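Long-range contacts in putative pectin lyase (Geobacillus virus E2, PDB 7CHU), which serves as the tailspike of a thermophilic bacteriophage and probably binds or cleaves a polysaccharide on the host surface: residues C287-K292 and C319-C324; I223-T228 and L253-C258; N326-V331 and Y344-Y349. All coordinates share one frame; numbering follows the deposited sequence.

Contact 1: C287-K292 and C319-C324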
# COMPACT_ATOMS: atom_id res chain seq x y z
N CYS A 287 -7.12 -3.72 3.14
CA CYS A 287 -7.82 -4.36 4.24
C CYS A 287 -8.78 -5.44 3.74
O CYS A 287 -9.22 -5.44 2.59
CB CYS A 287 -8.55 -3.31 5.09
SG CYS A 287 -7.43 -2.13 5.92
N LYS A 288 -9.03 -6.40 4.63
CA LYS A 288 -9.93 -7.53 4.38
C LYS A 288 -11.24 -7.32 5.14
O LYS A 288 -11.21 -7.02 6.33
CB LYS A 288 -9.27 -8.83 4.84
CG LYS A 288 -10.21 -10.04 4.90
CD LYS A 288 -9.44 -11.30 5.27
CE LYS A 288 -10.32 -12.51 5.41
NZ LYS A 288 -9.51 -13.76 5.45
N PHE A 289 -12.39 -7.49 4.45
CA PHE A 289 -13.72 -7.39 5.06
C PHE A 289 -14.49 -8.67 4.70
O PHE A 289 -15.01 -8.80 3.59
CB PHE A 289 -14.48 -6.15 4.58
CG PHE A 289 -13.79 -4.85 4.88
CD1 PHE A 289 -12.93 -4.28 3.95
CD2 PHE A 289 -13.98 -4.21 6.09
CE1 PHE A 289 -12.26 -3.07 4.22
CE2 PHE A 289 -13.34 -2.99 6.37
CZ PHE A 289 -12.46 -2.42 5.44
N HIS A 290 -14.57 -9.60 5.64
CA HIS A 290 -14.99 -10.97 5.37
C HIS A 290 -16.20 -11.32 6.24
O HIS A 290 -16.16 -11.12 7.46
CB HIS A 290 -13.82 -11.92 5.66
CG HIS A 290 -13.97 -13.30 5.11
ND1 HIS A 290 -14.85 -14.22 5.63
CD2 HIS A 290 -13.26 -13.95 4.16
CE1 HIS A 290 -14.72 -15.37 4.99
NE2 HIS A 290 -13.76 -15.23 4.09
N GLY A 291 -17.24 -11.85 5.64
CA GLY A 291 -18.47 -12.08 6.37
C GLY A 291 -18.38 -13.22 7.37
O GLY A 291 -17.36 -13.89 7.55
N LYS A 292 -19.52 -13.43 8.03
CA LYS A 292 -19.61 -14.34 9.16
C LYS A 292 -19.86 -15.78 8.73
O LYS A 292 -19.31 -16.70 9.33
CB LYS A 292 -20.74 -13.88 10.10
CG LYS A 292 -20.91 -14.73 11.34
CD LYS A 292 -21.97 -14.15 12.24
CE LYS A 292 -22.06 -14.97 13.50
NZ LYS A 292 -22.85 -14.26 14.50
N CYS A 319 -9.00 -2.98 -1.28
CA CYS A 319 -9.57 -3.77 -0.21
C CYS A 319 -10.41 -4.91 -0.76
O CYS A 319 -10.90 -4.87 -1.90
CB CYS A 319 -10.41 -2.91 0.76
SG CYS A 319 -9.46 -1.64 1.65
N TYR A 320 -10.56 -5.93 0.07
CA TYR A 320 -11.22 -7.18 -0.26
C TYR A 320 -12.52 -7.27 0.53
O TYR A 320 -12.51 -7.19 1.77
CB TYR A 320 -10.30 -8.35 0.06
CG TYR A 320 -10.97 -9.71 0.21
CD1 TYR A 320 -11.68 -10.29 -0.83
CD2 TYR A 320 -10.86 -10.41 1.41
CE1 TYR A 320 -12.28 -11.54 -0.68
CE2 TYR A 320 -11.44 -11.63 1.57
CZ TYR A 320 -12.15 -12.19 0.54
OH TYR A 320 -12.71 -13.41 0.76
N PHE A 321 -13.64 -7.41 -0.18
CA PHE A 321 -14.97 -7.53 0.42
C PHE A 321 -15.58 -8.85 0.02
O PHE A 321 -15.59 -9.19 -1.18
CB PHE A 321 -15.89 -6.39 -0.04
CG PHE A 321 -15.51 -5.04 0.51
CD1 PHE A 321 -14.52 -4.27 -0.10
CD2 PHE A 321 -16.16 -4.54 1.64
CE1 PHE A 321 -14.16 -3.02 0.42
CE2 PHE A 321 -15.82 -3.29 2.17
CZ PHE A 321 -14.83 -2.52 1.55
N TYR A 322 -16.12 -9.60 0.99
CA TYR A 322 -16.71 -10.89 0.68
C TYR A 322 -17.84 -11.21 1.65
O TYR A 322 -17.69 -11.03 2.86
CB TYR A 322 -15.64 -12.00 0.72
CG TYR A 322 -16.21 -13.39 0.80
CD1 TYR A 322 -16.88 -13.95 -0.27
CD2 TYR A 322 -16.09 -14.14 1.96
CE1 TYR A 322 -17.41 -15.22 -0.19
CE2 TYR A 322 -16.61 -15.40 2.05
CZ TYR A 322 -17.26 -15.94 0.97
OH TYR A 322 -17.79 -17.21 1.08
N GLN A 323 -18.97 -11.67 1.10
CA GLN A 323 -20.08 -12.26 1.85
C GLN A 323 -20.73 -11.27 2.83
O GLN A 323 -20.40 -11.25 4.02
CB GLN A 323 -19.60 -13.51 2.59
CG GLN A 323 -20.71 -14.47 3.05
CD GLN A 323 -21.24 -15.36 1.92
OE1 GLN A 323 -20.99 -15.10 0.74
NE2 GLN A 323 -22.02 -16.38 2.28
N CYS A 324 -21.64 -10.43 2.31
CA CYS A 324 -22.38 -9.41 3.10
C CYS A 324 -23.88 -9.42 2.88
O CYS A 324 -24.35 -9.33 1.75
CB CYS A 324 -21.80 -8.03 2.78
SG CYS A 324 -22.63 -6.64 3.57
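Phe289 and Phe321 stack ring on ring on adjacent coils of the right-handed parallel beta-helix expected of a pectate lyase-like chain. Strands 288-290 and 320-324 run 4° from exactly parallel, their axes 4.8 Å apart. The backbone ladder consists of Tyr320 N to Cys287 O, Phe289 N to Tyr320 O, Tyr322 N to Phe289 O and Gly291 N to Tyr322 O, the last the most bent.

Aromatic contacts occupy both faces. On the face carrying Phe289 and Phe321, the two rings form an offset stack, planes at 12°, with Phe289 CD1 3.5 Å from Phe321 CZ; Phe260 and Phe343 carry the column on to the adjoining coils. On the face of Lys288, Tyr320 and Tyr322, the edge of Tyr322 meets the face of His290 in an edge-to-face pair, Tyr322 CD2 lying 3.3 Å from His290 NE2. Both residues hold CG anti to the backbone N (His290 chi1 -165°), which sends their rings off the sheet side by side. His290 ND1 bonds in its ring plane to a lone pair of Gly291 O, which would fix the imidazole's rotation.

Lys288 lays CG against the edge of Tyr320 and carries NZ to a salt bridge with Asp219 of the second subunit. At the strand entrance, Cys287 N donates to Cys319 SG over 3.5 Å.

Contact 2: I223-T228 and L253-C258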
# COMPACT_ATOMS: atom_id res chain seq x y z
N ILE A 223 -1.73 -0.62 11.82
CA ILE A 223 -1.19 -1.58 10.86
C ILE A 223 -1.44 -2.98 11.39
O ILE A 223 -1.10 -3.28 12.54
CB ILE A 223 0.32 -1.32 10.63
CG1 ILE A 223 0.56 0.12 10.18
CG2 ILE A 223 0.93 -2.32 9.63
CD1 ILE A 223 2.05 0.50 10.17
N GLY A 224 -2.01 -3.85 10.56
CA GLY A 224 -2.13 -5.26 10.92
C GLY A 224 -3.14 -5.59 12.00
O GLY A 224 -3.05 -6.67 12.63
N LEU A 225 -4.11 -4.71 12.25
CA LEU A 225 -5.16 -5.03 13.22
C LEU A 225 -5.94 -6.26 12.77
O LEU A 225 -6.30 -6.39 11.60
CB LEU A 225 -6.11 -3.84 13.39
CG LEU A 225 -7.46 -4.09 14.07
CD1 LEU A 225 -7.30 -4.41 15.56
CD2 LEU A 225 -8.43 -2.93 13.90
N TYR A 226 -6.21 -7.15 13.72
CA TYR A 226 -7.05 -8.33 13.53
C TYR A 226 -8.30 -8.14 14.39
O TYR A 226 -8.21 -8.04 15.62
CB TYR A 226 -6.28 -9.58 13.93
CG TYR A 226 -6.94 -10.91 13.72
CD1 TYR A 226 -7.66 -11.19 12.56
CD2 TYR A 226 -6.81 -11.92 14.67
CE1 TYR A 226 -8.24 -12.45 12.34
CE2 TYR A 226 -7.38 -13.17 14.47
CZ TYR A 226 -8.09 -13.43 13.31
OH TYR A 226 -8.67 -14.68 13.12
N ASN A 227 -9.48 -8.11 13.76
CA ASN A 227 -10.71 -7.67 14.41
C ASN A 227 -11.82 -8.64 14.01
O ASN A 227 -12.27 -8.62 12.86
CB ASN A 227 -11.03 -6.22 14.00
CG ASN A 227 -12.23 -5.64 14.73
OD1 ASN A 227 -13.34 -6.14 14.60
ND2 ASN A 227 -12.01 -4.55 15.47
N THR A 228 -12.20 -9.55 14.92
CA THR A 228 -13.22 -10.56 14.59
C THR A 228 -14.20 -10.74 15.75
O THR A 228 -13.87 -10.49 16.91
CB THR A 228 -12.62 -11.95 14.26
OG1 THR A 228 -12.41 -12.70 15.47
CG2 THR A 228 -11.30 -11.82 13.53
N LEU A 253 -7.20 8.62 10.26
CA LEU A 253 -7.05 7.25 10.74
C LEU A 253 -6.65 6.36 9.57
O LEU A 253 -7.42 6.24 8.61
CB LEU A 253 -8.36 6.74 11.34
CG LEU A 253 -9.05 7.51 12.48
CD1 LEU A 253 -10.42 6.91 12.76
CD2 LEU A 253 -8.20 7.43 13.70
N LEU A 254 -5.48 5.73 9.64
CA LEU A 254 -4.96 4.90 8.55
C LEU A 254 -4.93 3.45 9.00
O LEU A 254 -4.10 3.07 9.83
CB LEU A 254 -3.58 5.36 8.11
CG LEU A 254 -3.57 6.39 6.96
CD1 LEU A 254 -4.20 7.75 7.33
CD2 LEU A 254 -2.17 6.60 6.36
N PHE A 255 -5.84 2.64 8.45
CA PHE A 255 -5.86 1.20 8.69
C PHE A 255 -5.13 0.54 7.52
O PHE A 255 -5.53 0.68 6.37
CB PHE A 255 -7.30 0.68 8.78
CG PHE A 255 -8.11 1.28 9.91
CD1 PHE A 255 -8.66 2.54 9.80
CD2 PHE A 255 -8.33 0.56 11.08
CE1 PHE A 255 -9.44 3.07 10.83
CE2 PHE A 255 -9.08 1.08 12.12
CZ PHE A 255 -9.63 2.36 12.00
N ILE A 256 -4.02 -0.13 7.81
CA ILE A 256 -3.16 -0.67 6.77
C ILE A 256 -3.06 -2.17 6.97
O ILE A 256 -2.70 -2.63 8.05
CB ILE A 256 -1.77 -0.02 6.77
CG1 ILE A 256 -1.88 1.48 6.50
CG2 ILE A 256 -0.88 -0.71 5.71
CD1 ILE A 256 -0.53 2.23 6.65
N ALA A 257 -3.42 -2.92 5.94
CA ALA A 257 -3.30 -4.38 5.99
C ALA A 257 -4.06 -4.93 7.20
O ALA A 257 -3.59 -5.82 7.91
CB ALA A 257 -1.82 -4.81 6.03
N CYS A 258 -5.26 -4.41 7.44
CA CYS A 258 -6.05 -4.84 8.57
C CYS A 258 -6.97 -5.98 8.15
O CYS A 258 -7.25 -6.17 6.97
CB CYS A 258 -6.84 -3.66 9.13
SG CYS A 258 -5.71 -2.48 9.96
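Leu225 and Cys258 meet where the two segments turn from one face of the solenoid to the next. From Leu225, CB rests 3.7 Å from Cys258 SG. CG, anti to the backbone N with chi1 164°, carries the branch away from the sulfur, and at the tip CD2 arrives at the edge of the Phe255 ring, near its plane and 4.4 Å from CE2. The base of the leucine therefore packs on sulfur and one methyl on an aromatic rim, while Phe260 of the following strand also lies against this side chain. Cys258 SG sits beside its own backbone N, anti to its carbonyl carbon (chi1 -71°), and from there also comes 3.6 Å from Leu225 N.

The backbone is joined by one hydrogen bond, Gly224 N to Ile256 O at 2.9 Å. It is nearly straight, 166° at the hydrogen, and the same oxygen receives a CA-H...O contact from Ile223. Two further contacts of this kind follow past the bend, from Gly224 CA to Ala257 O and from Cys258 CA to Leu225 O. Gly224 and Ala257 both have positive phi, at the bend of their segments.

Ahead of the corner, Ile223 and Ile256 form the parallel bridge and point the same way. Ile223 CG1 lies 4.1 Å from Ile256 CB, a loose aliphatic contact at the trimer interface: Ala257 of the third subunit packs on Ile256, and Gly224 O accepts a hydrogen bond from Arg198 of the second. Stacked corners of this kind, with Leu225, Phe255 and Cys258 packed together on one side and Ile256 and Gly224 O meeting neighbouring subunits, are consistent with the coils of a trimeric parallel beta-helix tailspike.

Contact 3: N326-V331 and Y344-Y349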
# COMPACT_ATOMS: atom_id res chain seq x y z
N ASN A 326 -26.13 -7.22 2.96
CA ASN A 326 -26.39 -5.77 2.90
C ASN A 326 -25.54 -5.19 1.77
O ASN A 326 -25.05 -5.94 0.93
CB ASN A 326 -26.06 -5.08 4.23
CG ASN A 326 -26.85 -3.80 4.43
OD1 ASN A 326 -26.51 -2.75 3.87
ND2 ASN A 326 -27.91 -3.88 5.22
N ASP A 327 -25.42 -3.87 1.70
CA ASP A 327 -24.42 -3.27 0.81
C ASP A 327 -23.05 -3.53 1.41
O ASP A 327 -22.89 -3.50 2.63
CB ASP A 327 -24.64 -1.77 0.64
CG ASP A 327 -26.08 -1.42 0.31
OD1 ASP A 327 -26.62 -1.99 -0.66
OD2 ASP A 327 -26.66 -0.58 1.02
N PHE A 328 -22.06 -3.80 0.57
CA PHE A 328 -20.71 -3.92 1.08
C PHE A 328 -20.21 -2.58 1.65
O PHE A 328 -19.60 -2.54 2.72
CB PHE A 328 -19.74 -4.32 -0.05
CG PHE A 328 -19.63 -5.80 -0.31
CD1 PHE A 328 -19.31 -6.68 0.71
CD2 PHE A 328 -19.83 -6.31 -1.59
CE1 PHE A 328 -19.20 -8.04 0.47
CE2 PHE A 328 -19.73 -7.67 -1.83
CZ PHE A 328 -19.42 -8.54 -0.80
N ILE A 329 -20.45 -1.49 0.92
CA ILE A 329 -20.10 -0.14 1.38
C ILE A 329 -21.34 0.72 1.23
O ILE A 329 -21.77 1.00 0.10
CB ILE A 329 -18.93 0.48 0.60
CG1 ILE A 329 -17.71 -0.45 0.57
CG2 ILE A 329 -18.53 1.84 1.23
CD1 ILE A 329 -16.58 0.07 -0.28
N LYS A 330 -21.89 1.20 2.34
CA LYS A 330 -23.05 2.08 2.34
C LYS A 330 -22.56 3.50 2.62
O LYS A 330 -22.09 3.79 3.72
CB LYS A 330 -24.06 1.63 3.38
CG LYS A 330 -25.42 2.25 3.29
CD LYS A 330 -26.26 1.82 4.49
CE LYS A 330 -27.67 1.40 4.11
NZ LYS A 330 -27.73 0.01 3.52
N VAL A 331 -22.60 4.36 1.60
CA VAL A 331 -21.96 5.67 1.66
C VAL A 331 -23.00 6.73 1.97
O VAL A 331 -24.07 6.78 1.34
CB VAL A 331 -21.25 6.00 0.33
CG1 VAL A 331 -20.63 7.41 0.39
CG2 VAL A 331 -20.19 4.93 -0.02
N TYR A 344 -17.27 -9.64 -3.59
CA TYR A 344 -17.81 -10.95 -3.95
C TYR A 344 -18.96 -11.32 -3.02
O TYR A 344 -18.73 -11.68 -1.86
CB TYR A 344 -16.72 -12.03 -3.92
CG TYR A 344 -17.15 -13.32 -4.56
CD1 TYR A 344 -17.07 -13.50 -5.94
CD2 TYR A 344 -17.65 -14.35 -3.78
CE1 TYR A 344 -17.48 -14.70 -6.52
CE2 TYR A 344 -18.06 -15.55 -4.35
CZ TYR A 344 -17.96 -15.71 -5.72
OH TYR A 344 -18.38 -16.89 -6.30
N ASN A 345 -20.18 -11.27 -3.55
CA ASN A 345 -21.38 -11.85 -2.96
C ASN A 345 -21.99 -10.99 -1.86
O ASN A 345 -21.67 -11.16 -0.68
CB ASN A 345 -21.13 -13.26 -2.42
CG ASN A 345 -22.37 -14.12 -2.48
OD1 ASN A 345 -23.22 -13.92 -3.34
ND2 ASN A 345 -22.49 -15.06 -1.56
N CYS A 346 -22.90 -10.08 -2.23
CA CYS A 346 -23.69 -9.36 -1.25
C CYS A 346 -25.15 -9.29 -1.70
O CYS A 346 -25.48 -9.58 -2.86
CB CYS A 346 -23.15 -7.95 -1.03
SG CYS A 346 -23.29 -6.90 -2.54
N THR A 347 -26.02 -8.94 -0.77
CA THR A 347 -27.44 -8.86 -1.06
C THR A 347 -27.86 -7.48 -1.58
O THR A 347 -28.91 -7.37 -2.20
CB THR A 347 -28.25 -9.21 0.20
OG1 THR A 347 -28.05 -8.22 1.21
CG2 THR A 347 -27.82 -10.54 0.77
N GLY A 348 -27.04 -6.44 -1.37
CA GLY A 348 -27.32 -5.12 -1.89
C GLY A 348 -26.40 -4.70 -3.02
O GLY A 348 -26.00 -5.54 -3.84
N TYR A 349 -26.05 -3.42 -3.09
CA TYR A 349 -25.03 -2.94 -4.00
C TYR A 349 -23.64 -3.19 -3.42
O TYR A 349 -23.47 -3.29 -2.20
CB TYR A 349 -25.20 -1.45 -4.25
CG TYR A 349 -26.56 -1.08 -4.76
CD1 TYR A 349 -26.85 -1.17 -6.11
CD2 TYR A 349 -27.57 -0.61 -3.89
CE1 TYR A 349 -28.10 -0.81 -6.61
CE2 TYR A 349 -28.83 -0.24 -4.37
CZ TYR A 349 -29.09 -0.36 -5.73
OH TYR A 349 -30.32 -0.01 -6.24
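Phe328 presents one face of its ring to Cys346, whose CB stands 3.7 Å from the ring centroid in a CH-pi contact only 20° off the normal. The sulfur approaches more obliquely: with chi1 at 65°, SG falls between the backbone N and the carbonyl carbon of Cys346, and this brings it to 3.6 Å from Phe328 CD2. At the ring's rim, CZ points into the backbone of strand 344-346 and lies 3.4 Å from Tyr344 O, near the ring plane. His306 meets the same ring edge-to-face, and Cys324 of the preceding coil packs on Cys346.

Beyond this aromatic contact, the two segments are linked by polar bonds where both run as loop. Gly348 N reaches Asn326 O from well above the carbonyl plane, 3.1 Å away, rather than along a lone pair. Next, Asp327 takes over with its side chain: OD1 accepts Tyr349 N at 2.9 Å on its anti lone pair, with CG placed beside the backbone N of Asp327 (chi1 -49°). Tyr349 O in turn accepts Phe328 N, so that Tyr349 is held through both its amide and its carbonyl. The bare alpha carbon of Gly348 lies 3.4 Å from Asp327 OD1, a close fit between backbone and carboxylate.

The other carboxylate oxygen faces away from this link. Asp327 OD2 forms a salt bridge with Lys330 NZ at 2.8 Å and also accepts Asn352 ND2, while Lys330 NZ donates a second bond to a lone pair of Asn326 OD1. Bonds at both oxygens would limit rotation of the carboxylate, which links the loop of 326-328 to Tyr349 and Asn352 on the next coil.

In the fold
All three contacts join successive coils of one parallel solenoid, in series along the chain. Contacts 1 and 2 are buried and touch each other: Lys288 N lies 2.9 Å from Cys258 O, probably a hydrogen bond. All three reach the second subunit, contact 3 through Tyr344 alone. Contact 3, partly buried, adjoins contact 1, since strand 342-346 is the next neighbour of 320-324 and Gln323 OE1 meets Asn345 ND2. Contacts 2 and 3 stay about 13 Å apart at their nearest atoms. Chemistry follows place: regular strand pairing with stacked rings in contact 1, a mainly apolar corner in contact 2, and in contact 3 a carboxylate and backbone bonds beside a cysteine packed on an aromatic face.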